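Local coordinates for protein Beta/alpha-amylase (Paenibacillus polymyxa, PDB 3VOC) that releases maltose from the non-reducing ends of starch chains through its family 14 beta-amylase domain, the part of a larger beta/alpha-amylase precursor modelled here, at residues Y36-V42 / K73-S79; I151-L156 / F272-A278. All coordinates share one frame; numbering follows the deposited sequence.

Interaction 1. Residues Y36-V42 / K73-S79; sequences YAITTDV and KWVPIIS
Trp74 and Thr40 meet at the closely packed part of this contact. The indole NE1 donates to Thr40 OG1 at 2.8 Å, a bent bond (139°), the hydroxyl lying somewhat off the ring plane. With CG anti to the backbone N (chi1 -168°), the indole swings across to the neighbouring strand, where its CZ2 comes 3.9 Å from Val42 CG2. The same Val42 CG2 rests 3.8 Å from Pro76 CB, which itself lies over one face of the indole, near the rim. With an alanine in place of Trp74, Thr40 OG1 would probably lose its N-H donor, and Val42 and Pro76 the ring they close upon.

Strands 37-43 and 73-79 are the second and third staves of the closed eight-stranded parallel TIM barrel, joined by a beta-alpha-beta crossover through helix 58-69. That helix covers the face carrying Ile38, Thr40 and Val42, and its Tyr63 ring meets Trp74. Backbone bonds run the length of the pair, from Lys73 N to Tyr36 O at 3.0 Å to Ser79 N with Val42 O at 2.8 Å. The other face turns into the barrel, where Ala37 CB packs on Val75 CG2 and Thr39 lies alongside Val75. Near the C-terminal end, Ser79 OG donates to Asp41 OD1 at 2.5 Å, on the anti side of the carboxylate and 17° out of its plane. This bond helps hold the carboxylate in its orientation; Asp41 probably binds substrate, as in related beta-amylases, and touches His81.

Packing is looser at the partly exposed N-terminal end. Lys73 CG sits over one face of the Tyr36 ring as a CH-pi contact, 3.9 Å from the centroid, while Lys73 NZ stays 3.5 Å from Tyr36 OH, too far for a firm hydrogen bond.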
ATOM      1  N   TYR A  36      -6.016   8.178  19.516  1.00 14.67           N
ATOM      2  CA  TYR A  36      -6.469   6.836  19.850  1.00 14.93           C
ATOM      3  C   TYR A  36      -5.370   5.788  19.779  1.00 14.65           C
ATOM      4  O   TYR A  36      -5.185   4.997  20.725  1.00 13.28           O
ATOM      5  CB  TYR A  36      -7.612   6.424  18.915  1.00 14.77           C
ATOM      6  CG  TYR A  36      -8.169   5.029  19.144  1.00 17.08           C
ATOM      7  CD1 TYR A  36      -8.899   4.714  20.303  1.00 19.26           C
ATOM      8  CD2 TYR A  36      -7.990   4.034  18.184  1.00 18.48           C
ATOM      9  CE1 TYR A  36      -9.426   3.413  20.497  1.00 20.80           C
ATOM     10  CE2 TYR A  36      -8.513   2.760  18.354  1.00 20.43           C
ATOM     11  CZ  TYR A  36      -9.228   2.455  19.499  1.00 20.30           C
ATOM     12  OH  TYR A  36      -9.715   1.184  19.616  1.00 22.13           O
ATOM     13  N   ALA A  37      -4.674   5.757  18.637  1.00 13.82           N
ATOM     14  CA  ALA A  37      -3.668   4.728  18.383  1.00 14.19           C
ATOM     15  C   ALA A  37      -2.435   5.257  17.681  1.00 14.18           C
ATOM     16  O   ALA A  37      -2.457   6.342  17.084  1.00 14.49           O
ATOM     17  CB  ALA A  37      -4.265   3.586  17.589  1.00 14.03           C
ATOM     18  N   ILE A  38      -1.354   4.492  17.786  1.00 14.69           N
ATOM     19  CA  ILE A  38      -0.151   4.716  16.999  1.00 14.53           C
ATOM     20  C   ILE A  38      -0.070   3.622  15.938  1.00 15.04           C
ATOM     21  O   ILE A  38      -0.180   2.431  16.268  1.00 14.36           O
ATOM     22  CB  ILE A  38       1.132   4.675  17.868  1.00 14.44           C
ATOM     23  CG1 ILE A  38       1.076   5.721  19.009  1.00 14.76           C
ATOM     24  CG2 ILE A  38       2.406   4.805  16.990  1.00 14.41           C
ATOM     25  CD1 ILE A  38       1.005   7.196  18.533  1.00 14.76           C
ATOM     26  N   THR A  39       0.075   4.022  14.669  1.00 14.70           N
ATOM     27  CA  THR A  39       0.326   3.044  13.586  1.00 14.93           C
ATOM     28  C   THR A  39       1.841   2.916  13.321  1.00 14.79           C
ATOM     29  O   THR A  39       2.592   3.898  13.406  1.00 14.19           O
ATOM     30  CB  THR A  39      -0.430   3.347  12.268  1.00 15.14           C
ATOM     31  OG1 THR A  39       0.218   4.428  11.592  1.00 18.46           O
ATOM     32  CG2 THR A  39      -1.913   3.723  12.538  1.00 14.68           C
ATOM     33  N   THR A  40       2.283   1.697  13.013  1.00 14.32           N
ATOM     34  CA  THR A  40       3.714   1.398  13.058  1.00 14.12           C
ATOM     35  C   THR A  40       4.099   0.425  11.957  1.00 14.00           C
ATOM     36  O   THR A  40       3.572  -0.683  11.907  1.00 13.34           O
ATOM     37  CB  THR A  40       4.091   0.739  14.407  1.00 14.21           C
ATOM     38  OG1 THR A  40       3.718   1.602  15.490  1.00 13.84           O
ATOM     39  CG2 THR A  40       5.610   0.429  14.476  1.00 13.63           C
ATOM     40  N   ASP A  41       5.024   0.830  11.086  1.00 13.53           N
ATOM     41  CA  ASP A  41       5.681  -0.128  10.210  1.00 14.04           C
ATOM     42  C   ASP A  41       6.445  -1.153  11.043  1.00 14.12           C
ATOM     43  O   ASP A  41       7.381  -0.797  11.769  1.00 14.68           O
ATOM     44  CB  ASP A  41       6.646   0.554   9.249  1.00 14.03           C
ATOM     45  CG  ASP A  41       5.954   1.083   8.008  1.00 15.76           C
ATOM     46  OD1 ASP A  41       5.201   0.335   7.357  1.00 15.86           O
ATOM     47  OD2 ASP A  41       6.183   2.250   7.676  1.00 15.00           O
ATOM     48  N   VAL A  42       6.012  -2.408  10.962  1.00 13.90           N
ATOM     49  CA  VAL A  42       6.726  -3.532  11.603  1.00 13.53           C
ATOM     50  C   VAL A  42       7.535  -4.155  10.480  1.00 14.05           C
ATOM     51  O   VAL A  42       7.030  -4.979   9.694  1.00 13.30           O
ATOM     52  CB  VAL A  42       5.748  -4.510  12.306  1.00 13.46           C
ATOM     53  CG1 VAL A  42       6.487  -5.650  13.011  1.00 13.13           C
ATOM     54  CG2 VAL A  42       4.865  -3.740  13.319  1.00 12.60           C
ATOM     55  N   LYS A  73      -3.628   2.795  21.989  1.00 16.34           N
ATOM     56  CA  LYS A  73      -3.707   1.571  21.196  1.00 16.85           C
ATOM     57  C   LYS A  73      -2.545   1.485  20.215  1.00 16.49           C
ATOM     58  O   LYS A  73      -1.915   2.500  19.884  1.00 15.66           O
ATOM     59  CB  LYS A  73      -5.025   1.485  20.413  1.00 16.75           C
ATOM     60  CG  LYS A  73      -6.276   1.458  21.264  1.00 19.67           C
ATOM     61  CD  LYS A  73      -6.116   0.634  22.514  1.00 23.84           C
ATOM     62  CE  LYS A  73      -7.409   0.653  23.330  1.00 28.02           C
ATOM     63  NZ  LYS A  73      -8.434  -0.143  22.622  1.00 30.18           N
ATOM     64  N   TRP A  74      -2.269   0.260  19.761  1.00 16.41           N
ATOM     65  CA  TRP A  74      -1.188   0.005  18.797  1.00 16.13           C
ATOM     66  C   TRP A  74      -1.705  -0.668  17.532  1.00 15.71           C
ATOM     67  O   TRP A  74      -2.326  -1.716  17.604  1.00 15.96           O
ATOM     68  CB  TRP A  74      -0.105  -0.880  19.416  1.00 15.94           C
ATOM     69  CG  TRP A  74       1.179  -0.938  18.588  1.00 15.11           C
ATOM     70  CD1 TRP A  74       1.880   0.130  18.070  1.00 15.53           C
ATOM     71  CD2 TRP A  74       1.913  -2.116  18.209  1.00 15.04           C
ATOM     72  NE1 TRP A  74       2.997  -0.316  17.394  1.00 13.24           N
ATOM     73  CE2 TRP A  74       3.046  -1.685  17.470  1.00 13.94           C
ATOM     74  CE3 TRP A  74       1.730  -3.492  18.430  1.00 14.62           C
ATOM     75  CZ2 TRP A  74       3.987  -2.587  16.938  1.00 14.78           C
ATOM     76  CZ3 TRP A  74       2.675  -4.390  17.905  1.00 13.55           C
ATOM     77  CH2 TRP A  74       3.779  -3.934  17.164  1.00 14.25           C
ATOM     78  N   VAL A  75      -1.443  -0.065  16.375  1.00 15.31           N
ATOM     79  CA  VAL A  75      -1.882  -0.652  15.107  1.00 15.08           C
ATOM     80  C   VAL A  75      -0.661  -1.024  14.288  1.00 15.29           C
ATOM     81  O   VAL A  75      -0.028  -0.159  13.668  1.00 16.02           O
ATOM     82  CB  VAL A  75      -2.824   0.275  14.310  1.00 14.94           C
ATOM     83  CG1 VAL A  75      -3.176  -0.349  12.929  1.00 14.66           C
ATOM     84  CG2 VAL A  75      -4.094   0.563  15.126  1.00 14.80           C
ATOM     85  N   PRO A  76      -0.300  -2.314  14.302  1.00 15.14           N
ATOM     86  CA  PRO A  76       0.877  -2.748  13.566  1.00 14.77           C
ATOM     87  C   PRO A  76       0.579  -2.889  12.069  1.00 15.05           C
ATOM     88  O   PRO A  76      -0.511  -3.328  11.692  1.00 14.39           O
ATOM     89  CB  PRO A  76       1.168  -4.114  14.182  1.00 14.46           C
ATOM     90  CG  PRO A  76      -0.206  -4.640  14.510  1.00 14.55           C
ATOM     91  CD  PRO A  76      -0.971  -3.432  14.991  1.00 14.78           C
ATOM     92  N   ILE A  77       1.533  -2.461  11.244  1.00 14.79           N
ATOM     93  CA  ILE A  77       1.516  -2.734   9.822  1.00 14.78           C
ATOM     94  C   ILE A  77       2.573  -3.819   9.644  1.00 14.54           C
ATOM     95  O   ILE A  77       3.734  -3.602   9.969  1.00 14.69           O
ATOM     96  CB  ILE A  77       1.916  -1.493   8.976  1.00 14.66           C
ATOM     97  CG1 ILE A  77       1.023  -0.282   9.336  1.00 16.08           C
ATOM     98  CG2 ILE A  77       1.848  -1.838   7.466  1.00 15.05           C
ATOM     99  CD1 ILE A  77       1.643   1.124   8.989  1.00 17.95           C
ATOM    100  N   ILE A  78       2.173  -4.988   9.157  1.00 13.89           N
ATOM    101  CA  ILE A  78       3.164  -6.035   8.885  1.00 13.89           C
ATOM    102  C   ILE A  78       3.879  -5.694   7.560  1.00 13.62           C
ATOM    103  O   ILE A  78       3.405  -6.000   6.460  1.00 14.42           O
ATOM    104  CB  ILE A  78       2.548  -7.440   8.885  1.00 13.27           C
ATOM    105  CG1 ILE A  78       1.671  -7.649  10.135  1.00 14.17           C
ATOM    106  CG2 ILE A  78       3.671  -8.508   8.770  1.00 14.06           C
ATOM    107  CD1 ILE A  78       2.395  -7.400  11.494  1.00 14.30           C
ATOM    108  N   SER A  79       5.011  -5.020   7.683  1.00 13.77           N
ATOM    109  CA  SER A  79       5.608  -4.324   6.541  1.00 13.90           C
ATOM    110  C   SER A  79       6.619  -5.198   5.800  1.00 13.39           C
ATOM    111  O   SER A  79       7.823  -5.131   6.063  1.00 13.32           O
ATOM    112  CB  SER A  79       6.254  -3.026   7.012  1.00 13.55           C
ATOM    113  OG  SER A  79       5.249  -2.174   7.510  1.00 15.59           O
TER

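Interaction 2. Residues I151-L156 / F272-A278; sequences IPKIYL and FGVRIGA
Ile154 reaches Phe272 because its CG1 stands beside the backbone N (chi1 -60°) and the chain then runs on extended (chi2 168°), carrying CD1 to within 3.6 Å of Phe272 CD1. Phe272 CG likewise stands beside its own backbone N, and Ile151 CD1 touches the ring further round, at CE2. Val274 fills in behind: its CG2 lies 3.9 Å from Ile154 CG1, and its CB is close against the carbonyl of Pro152.

At this end a water spans the gap between the backbones, donating to Pro152 O and accepting from Arg275 N, each at 2.8 Å. Beyond it the fourth and fifth strands of the TIM barrel pair in parallel: Arg275 O receives Ile154 N, Ile154 O receives Gly277 N, and Leu156 N reaches Gly277 O at 2.7 Å. Lys153 N, buried nearby, has no partner in the model.

Tyr155 turns a ring edge to Gly277, CD1 standing 3.8 Å from its CA; an atom in the CB position would collide with that edge. The Tyr155 side chain also lies about 5 Å from that of Glu359, probably the proton acceptor, and near Lys279, which probably binds substrate. On the same face the extended Lys153 chain passes its CE by Arg275 CB, and both cationic ends form salt bridges to Asp318, Lys153 also bonding Asn357 and Arg275 also bridging to Asp316.

On the opposite face Leu156 CG presses on Ile276 CG2 at 3.6 Å. This outer layer is covered by helix 240-268, which touches Ile154, Leu156 and Ile276, and by helix 127-144 over Leu156 and Phe272, while strands 73-79 and 318-321 flank the pair in the barrel.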
ATOM      1  N   ILE A 151      -4.395  -3.931  20.604  1.00 16.02           N
ATOM      2  CA  ILE A 151      -4.370  -3.941  19.131  1.00 15.44           C
ATOM      3  C   ILE A 151      -5.808  -3.947  18.597  1.00 15.78           C
ATOM      4  O   ILE A 151      -6.498  -4.958  18.676  1.00 15.75           O
ATOM      5  CB  ILE A 151      -3.547  -5.132  18.578  1.00 15.14           C
ATOM      6  CG1 ILE A 151      -2.084  -5.033  19.024  1.00 15.81           C
ATOM      7  CG2 ILE A 151      -3.641  -5.206  17.036  1.00 14.52           C
ATOM      8  CD1 ILE A 151      -1.241  -6.244  18.667  1.00 17.81           C
ATOM      9  N   PRO A 152      -6.274  -2.803  18.069  1.00 15.80           N
ATOM     10  CA  PRO A 152      -7.666  -2.721  17.619  1.00 16.24           C
ATOM     11  C   PRO A 152      -7.860  -3.048  16.141  1.00 16.29           C
ATOM     12  O   PRO A 152      -8.996  -3.181  15.686  1.00 16.82           O
ATOM     13  CB  PRO A 152      -8.002  -1.251  17.848  1.00 16.04           C
ATOM     14  CG  PRO A 152      -6.701  -0.540  17.584  1.00 15.19           C
ATOM     15  CD  PRO A 152      -5.602  -1.490  18.020  1.00 15.74           C
ATOM     16  N   LYS A 153      -6.758  -3.178  15.411  1.00 16.24           N
ATOM     17  CA  LYS A 153      -6.786  -3.282  13.957  1.00 16.91           C
ATOM     18  C   LYS A 153      -5.384  -3.665  13.519  1.00 16.24           C
ATOM     19  O   LYS A 153      -4.398  -3.303  14.179  1.00 16.32           O
ATOM     20  CB  LYS A 153      -7.210  -1.934  13.352  1.00 17.93           C
ATOM     21  CG  LYS A 153      -7.372  -1.930  11.846  1.00 21.52           C
ATOM     22  CD  LYS A 153      -8.415  -0.911  11.423  1.00 25.75           C
ATOM     23  CE  LYS A 153      -9.045  -1.328  10.074  1.00 27.50           C
ATOM     24  NZ  LYS A 153     -10.243  -0.525   9.715  1.00 25.21           N
ATOM     25  N   ILE A 154      -5.280  -4.421  12.432  1.00 15.99           N
ATOM     26  CA  ILE A 154      -3.967  -4.794  11.878  1.00 15.77           C
ATOM     27  C   ILE A 154      -3.918  -4.454  10.393  1.00 16.09           C
ATOM     28  O   ILE A 154      -4.894  -4.712   9.688  1.00 15.17           O
ATOM     29  CB  ILE A 154      -3.682  -6.314  12.065  1.00 15.66           C
ATOM     30  CG1 ILE A 154      -3.696  -6.671  13.567  1.00 15.99           C
ATOM     31  CG2 ILE A 154      -2.344  -6.704  11.407  1.00 15.45           C
ATOM     32  CD1 ILE A 154      -3.714  -8.177  13.897  1.00 16.28           C
ATOM     33  N   TYR A 155      -2.794  -3.889   9.928  1.00 15.87           N
ATOM     34  CA  TYR A 155      -2.621  -3.613   8.495  1.00 17.01           C
ATOM     35  C   TYR A 155      -1.681  -4.613   7.836  1.00 16.53           C
ATOM     36  O   TYR A 155      -0.722  -5.092   8.463  1.00 16.29           O
ATOM     37  CB  TYR A 155      -2.130  -2.166   8.234  1.00 17.45           C
ATOM     38  CG  TYR A 155      -3.177  -1.093   8.545  1.00 23.42           C
ATOM     39  CD1 TYR A 155      -4.525  -1.273   8.199  1.00 29.06           C
ATOM     40  CD2 TYR A 155      -2.824   0.103   9.182  1.00 26.50           C
ATOM     41  CE1 TYR A 155      -5.503  -0.295   8.503  1.00 31.19           C
ATOM     42  CE2 TYR A 155      -3.784   1.088   9.475  1.00 29.66           C
ATOM     43  CZ  TYR A 155      -5.123   0.886   9.131  1.00 32.26           C
ATOM     44  OH  TYR A 155      -6.087   1.853   9.427  1.00 33.62           O
ATOM     45  N   LEU A 156      -1.957  -4.920   6.566  1.00 15.79           N
ATOM     46  CA  LEU A 156      -1.055  -5.729   5.761  1.00 15.38           C
ATOM     47  C   LEU A 156      -0.367  -4.813   4.771  1.00 15.37           C
ATOM     48  O   LEU A 156      -0.919  -3.756   4.425  1.00 16.42           O
ATOM     49  CB  LEU A 156      -1.837  -6.788   4.990  1.00 14.75           C
ATOM     50  CG  LEU A 156      -2.742  -7.683   5.832  1.00 14.67           C
ATOM     51  CD1 LEU A 156      -3.398  -8.718   4.931  1.00 15.41           C
ATOM     52  CD2 LEU A 156      -1.992  -8.339   7.015  1.00 13.51           C
ATOM     53  N   PHE A 272      -6.587 -12.327  17.603  1.00 18.75           N
ATOM     54  CA  PHE A 272      -6.976 -10.934  17.786  1.00 18.05           C
ATOM     55  C   PHE A 272      -8.449 -10.699  17.476  1.00 18.10           C
ATOM     56  O   PHE A 272      -9.132 -10.022  18.231  1.00 18.11           O
ATOM     57  CB  PHE A 272      -6.088 -10.039  16.927  1.00 17.38           C
ATOM     58  CG  PHE A 272      -4.626 -10.192  17.238  1.00 16.91           C
ATOM     59  CD1 PHE A 272      -3.773 -10.824  16.335  1.00 14.91           C
ATOM     60  CD2 PHE A 272      -4.119  -9.757  18.464  1.00 15.52           C
ATOM     61  CE1 PHE A 272      -2.417 -10.975  16.626  1.00 16.63           C
ATOM     62  CE2 PHE A 272      -2.768  -9.911  18.772  1.00 16.84           C
ATOM     63  CZ  PHE A 272      -1.913 -10.515  17.858  1.00 16.35           C
ATOM     64  N   GLY A 273      -8.927 -11.247  16.361  1.00 18.25           N
ATOM     65  CA  GLY A 273     -10.324 -11.070  15.965  1.00 18.40           C
ATOM     66  C   GLY A 273     -10.660  -9.613  15.689  1.00 18.56           C
ATOM     67  O   GLY A 273     -11.761  -9.147  15.999  1.00 19.46           O
ATOM     68  N   VAL A 274      -9.724  -8.891  15.085  1.00 17.64           N
ATOM     69  CA  VAL A 274      -9.948  -7.480  14.762  1.00 16.93           C
ATOM     70  C   VAL A 274     -10.039  -7.304  13.246  1.00 16.76           C
ATOM     71  O   VAL A 274      -9.706  -8.225  12.500  1.00 17.30           O
ATOM     72  CB  VAL A 274      -8.810  -6.592  15.315  1.00 16.52           C
ATOM     73  CG1 VAL A 274      -8.837  -6.552  16.856  1.00 16.33           C
ATOM     74  CG2 VAL A 274      -7.440  -7.066  14.761  1.00 15.76           C
ATOM     75  N   ARG A 275     -10.504  -6.139  12.793  1.00 16.46           N
ATOM     76  CA  ARG A 275     -10.468  -5.799  11.354  1.00 16.07           C
ATOM     77  C   ARG A 275      -9.029  -5.795  10.831  1.00 15.45           C
ATOM     78  O   ARG A 275      -8.112  -5.324  11.513  1.00 14.60           O
ATOM     79  CB  ARG A 275     -11.081  -4.409  11.087  1.00 16.17           C
ATOM     80  CG  ARG A 275     -12.573  -4.254  11.421  1.00 17.06           C
ATOM     81  CD  ARG A 275     -13.418  -5.343  10.769  1.00 17.31           C
ATOM     82  NE  ARG A 275     -13.293  -5.317   9.314  1.00 18.52           N
ATOM     83  CZ  ARG A 275     -13.727  -6.276   8.505  1.00 19.15           C
ATOM     84  NH1 ARG A 275     -14.310  -7.360   9.001  1.00 18.87           N
ATOM     85  NH2 ARG A 275     -13.558  -6.170   7.187  1.00 19.20           N
ATOM     86  N   ILE A 276      -8.852  -6.316   9.619  1.00 15.11           N
ATOM     87  CA  ILE A 276      -7.564  -6.311   8.946  1.00 15.24           C
ATOM     88  C   ILE A 276      -7.722  -5.422   7.716  1.00 15.82           C
ATOM     89  O   ILE A 276      -8.750  -5.478   7.015  1.00 15.00           O
ATOM     90  CB  ILE A 276      -7.154  -7.747   8.525  1.00 15.57           C
ATOM     91  CG1 ILE A 276      -7.164  -8.678   9.747  1.00 15.44           C
ATOM     92  CG2 ILE A 276      -5.771  -7.761   7.824  1.00 14.33           C
ATOM     93  CD1 ILE A 276      -7.142 -10.179   9.410  1.00 16.67           C
ATOM     94  N   GLY A 277      -6.714  -4.594   7.461  1.00 15.13           N
ATOM     95  CA  GLY A 277      -6.780  -3.702   6.322  1.00 15.31           C
ATOM     96  C   GLY A 277      -5.567  -3.752   5.409  1.00 14.93           C
ATOM     97  O   GLY A 277      -4.512  -4.305   5.756  1.00 15.29           O
ATOM     98  N   ALA A 278      -5.711  -3.141   4.242  1.00 14.42           N
ATOM     99  CA  ALA A 278      -4.596  -2.956   3.324  1.00 14.53           C
ATOM    100  C   ALA A 278      -4.825  -1.635   2.596  1.00 14.95           C
ATOM    101  O   ALA A 278      -5.904  -1.040   2.701  1.00 14.26           O
ATOM    102  CB  ALA A 278      -4.479  -4.125   2.333  1.00 14.34           C
TER
HETATM  103  O   HOH W   1     -11.364  -4.259  14.640  1.00 21.81           O

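How the interactions relate
Both contacts are buried pairings of adjacent parallel strands in one barrel, and they share a seam: strand 73-79 of interaction 1 lies next to strand 153-156 of interaction 2, with probable backbone bonds from Tyr155 N to Pro76 O and from Ile78 N to Tyr155 O. Interaction 1 is paired along its whole length, whereas interaction 2 starts with a water and a cluster of apolar side chains. Outward, the first uses a polar indole-hydroxyl bond against helix 58-69, the second aliphatic and phenyl packing. On the first's barrel-facing side, a serine-aspartate bond contrasts with the second's lysine and arginine, both salt-bridged to Asp318. The partly exposed side chains of both lie mainly toward the N-terminal ends of the strands.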